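Long-range contact in CoA-binding domain-containing protein (Thermus thermophilus, PDB 1IUK), which probably binds coenzyme A through a Rossmann-like domain, although its precise biological role is not established: residues P95-L100 against G117-A122. Numbering follows the deposited sequence.
Sequences PGLVWL and GIPVVA
V98 and L100 bond to P119 and V121 through three backbone hydrogen bonds, which join strands 98-100 and 120-122 in parallel. V98 lies beside V120, and W99 beside V121. V98 N donates to P119 O at 2.9 Å, V121 N to V98 O at 2.8 Å, and L100 N to V121 O at 2.8 Å. The bonds are nearly straight. Two alpha hydrogens add to this ladder: V120 CA lies 3.2 Å from V98 O, and W99 CA lies 3.3 Å from V121 O.

The main side-chain contact is a CH-pi interaction on the face that carries W99 and V121. V121 CG1 sits over the six-membered ring of W99, 3.6 Å from its centroid and close to the ring normal. W99 has CG anti to its backbone N (chi1 -169°), and V121 CG1 is likewise anti (chi1 172°), which sends both side chains out on the same face, one next to the other. W99 NE1 is hydrogen-bonded to R124 O, which holds the indole from a second point. A leucine in place of W99 would probably leave V121 without its aromatic cover and R124 O without this donor.

Aliphatic contacts flank the aromatic one. L97 CD1 packs tightly on P119 CB, at 3.4 Å, and also reaches V121 CG2. On the other face, V98 CG2 meets I118 CG2 and L100 CD1 meets A122 CB. L113 of helix 107-115 covers V98, I118 and V120 here.

G117 ends that helix in a Schellman motif, and the chain then enters strand 120-122, outermost within this chain. The two strands and helix 107-115 between them form a beta-alpha-beta crossover at one edge of the five-stranded parallel sheet, as expected for a Rossmann-like CoA-binding domain.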
ATOM      1  N   PRO A  95       2.707  -8.715  -3.877  1.00 16.31           N
ATOM      2  CA  PRO A  95       2.706  -7.418  -4.558  1.00 16.14           C
ATOM      3  C   PRO A  95       4.142  -7.139  -4.971  1.00 16.24           C
ATOM      4  O   PRO A  95       5.068  -7.724  -4.400  1.00 15.40           O
ATOM      5  CB  PRO A  95       2.223  -6.453  -3.476  1.00 11.76           C
ATOM      6  CG  PRO A  95       2.727  -7.056  -2.227  1.00 14.04           C
ATOM      7  CD  PRO A  95       2.549  -8.549  -2.423  1.00 13.68           C
ATOM      8  N   GLY A  96       4.333  -6.252  -5.949  1.00 14.55           N
ATOM      9  CA  GLY A  96       5.675  -5.936  -6.404  1.00 12.27           C
ATOM     10  C   GLY A  96       6.522  -5.238  -5.361  1.00 12.53           C
ATOM     11  O   GLY A  96       7.748  -5.342  -5.368  1.00 12.33           O
ATOM     12  N   LEU A  97       5.869  -4.511  -4.459  1.00 15.62           N
ATOM     13  CA  LEU A  97       6.565  -3.763  -3.414  1.00 14.52           C
ATOM     14  C   LEU A  97       5.613  -3.532  -2.242  1.00 13.36           C
ATOM     15  O   LEU A  97       4.427  -3.269  -2.462  1.00 14.81           O
ATOM     16  CB  LEU A  97       7.019  -2.415  -3.981  1.00 19.43           C
ATOM     17  CG  LEU A  97       7.615  -1.361  -3.043  1.00 19.71           C
ATOM     18  CD1 LEU A  97       8.954  -1.829  -2.525  1.00 21.80           C
ATOM     19  CD2 LEU A  97       7.796  -0.060  -3.806  1.00 21.98           C
ATOM     20  N   VAL A  98       6.118  -3.655  -1.011  1.00 12.86           N
ATOM     21  CA  VAL A  98       5.296  -3.415   0.175  1.00 12.61           C
ATOM     22  C   VAL A  98       5.778  -2.129   0.827  1.00 12.04           C
ATOM     23  O   VAL A  98       6.958  -1.964   1.127  1.00 12.98           O
ATOM     24  CB  VAL A  98       5.373  -4.580   1.192  1.00 12.91           C
ATOM     25  CG1 VAL A  98       4.729  -4.173   2.518  1.00  8.41           C
ATOM     26  CG2 VAL A  98       4.648  -5.783   0.617  1.00 11.95           C
ATOM     27  N   TRP A  99       4.837  -1.216   1.030  1.00 13.05           N
ATOM     28  CA  TRP A  99       5.127   0.096   1.601  1.00 12.88           C
ATOM     29  C   TRP A  99       4.437   0.264   2.951  1.00 12.09           C
ATOM     30  O   TRP A  99       3.212   0.390   3.003  1.00 13.65           O
ATOM     31  CB  TRP A  99       4.616   1.178   0.632  1.00 14.56           C
ATOM     32  CG  TRP A  99       5.056   2.585   0.946  1.00 15.43           C
ATOM     33  CD1 TRP A  99       4.612   3.382   1.969  1.00 16.90           C
ATOM     34  CD2 TRP A  99       6.056   3.341   0.251  1.00 16.98           C
ATOM     35  NE1 TRP A  99       5.278   4.583   1.954  1.00 16.20           N
ATOM     36  CE2 TRP A  99       6.171   4.585   0.912  1.00 17.82           C
ATOM     37  CE3 TRP A  99       6.869   3.087  -0.867  1.00 15.37           C
ATOM     38  CZ2 TRP A  99       7.071   5.577   0.492  1.00 17.18           C
ATOM     39  CZ3 TRP A  99       7.766   4.075  -1.284  1.00 19.67           C
ATOM     40  CH2 TRP A  99       7.857   5.304  -0.602  1.00 16.00           C
ATOM     41  N   LEU A 100       5.207   0.256   4.032  1.00 11.71           N
ATOM     42  CA  LEU A 100       4.613   0.440   5.353  1.00 13.46           C
ATOM     43  C   LEU A 100       4.550   1.939   5.635  1.00 14.11           C
ATOM     44  O   LEU A 100       5.583   2.623   5.646  1.00 13.17           O
ATOM     45  CB  LEU A 100       5.454  -0.250   6.424  1.00 15.00           C
ATOM     46  CG  LEU A 100       5.673  -1.754   6.219  1.00 14.34           C
ATOM     47  CD1 LEU A 100       6.420  -2.312   7.438  1.00 17.13           C
ATOM     48  CD2 LEU A 100       4.326  -2.467   5.999  1.00 13.22           C
ATOM     49  N   GLY A 117      11.599 -12.499  -1.124  1.00 23.61           N
ATOM     50  CA  GLY A 117      12.015 -11.738  -2.290  1.00 25.47           C
ATOM     51  C   GLY A 117      11.109 -10.549  -2.620  1.00 25.27           C
ATOM     52  O   GLY A 117      11.054 -10.099  -3.767  1.00 26.38           O
ATOM     53  N   ILE A 118      10.398 -10.032  -1.622  1.00 23.59           N
ATOM     54  CA  ILE A 118       9.496  -8.902  -1.844  1.00 20.80           C
ATOM     55  C   ILE A 118      10.080  -7.614  -1.250  1.00 20.30           C
ATOM     56  O   ILE A 118      10.296  -7.522  -0.037  1.00 20.41           O
ATOM     57  CB  ILE A 118       8.105  -9.178  -1.218  1.00 20.65           C
ATOM     58  CG1 ILE A 118       7.493 -10.425  -1.862  1.00 21.04           C
ATOM     59  CG2 ILE A 118       7.182  -7.956  -1.412  1.00 21.72           C
ATOM     60  CD1 ILE A 118       6.218 -10.924  -1.200  1.00 20.44           C
ATOM     61  N   PRO A 119      10.352  -6.602  -2.105  1.00 17.36           N
ATOM     62  CA  PRO A 119      10.913  -5.327  -1.648  1.00 15.78           C
ATOM     63  C   PRO A 119      10.003  -4.648  -0.642  1.00 12.82           C
ATOM     64  O   PRO A 119       8.783  -4.712  -0.751  1.00 14.06           O
ATOM     65  CB  PRO A 119      11.053  -4.502  -2.926  1.00 15.55           C
ATOM     66  CG  PRO A 119      10.969  -5.466  -4.039  1.00 18.53           C
ATOM     67  CD  PRO A 119      10.136  -6.613  -3.562  1.00 17.37           C
ATOM     68  N   VAL A 120      10.613  -4.003   0.338  1.00 13.59           N
ATOM     69  CA  VAL A 120       9.867  -3.304   1.361  1.00 17.41           C
ATOM     70  C   VAL A 120      10.427  -1.907   1.608  1.00 17.18           C
ATOM     71  O   VAL A 120      11.642  -1.714   1.651  1.00 16.53           O
ATOM     72  CB  VAL A 120       9.914  -4.071   2.706  1.00 17.40           C
ATOM     73  CG1 VAL A 120       9.251  -3.258   3.809  1.00 19.12           C
ATOM     74  CG2 VAL A 120       9.222  -5.410   2.556  1.00 23.16           C
ATOM     75  N   VAL A 121       9.529  -0.935   1.741  1.00 16.83           N
ATOM     76  CA  VAL A 121       9.911   0.431   2.097  1.00 17.47           C
ATOM     77  C   VAL A 121       9.100   0.611   3.380  1.00 14.02           C
ATOM     78  O   VAL A 121       7.898   0.340   3.398  1.00 15.97           O
ATOM     79  CB  VAL A 121       9.486   1.466   1.033  1.00 19.35           C
ATOM     80  CG1 VAL A 121       9.741   2.870   1.565  1.00 20.18           C
ATOM     81  CG2 VAL A 121      10.268   1.242  -0.255  1.00 15.62           C
ATOM     82  N   ALA A 122       9.746   1.022   4.464  1.00 17.82           N
ATOM     83  CA  ALA A 122       9.020   1.147   5.727  1.00 20.38           C
ATOM     84  C   ALA A 122       9.121   2.494   6.427  1.00 22.54           C
ATOM     85  O   ALA A 122      10.127   3.200   6.316  1.00 22.89           O
ATOM     86  CB  ALA A 122       9.463   0.028   6.690  1.00 20.03           C
TER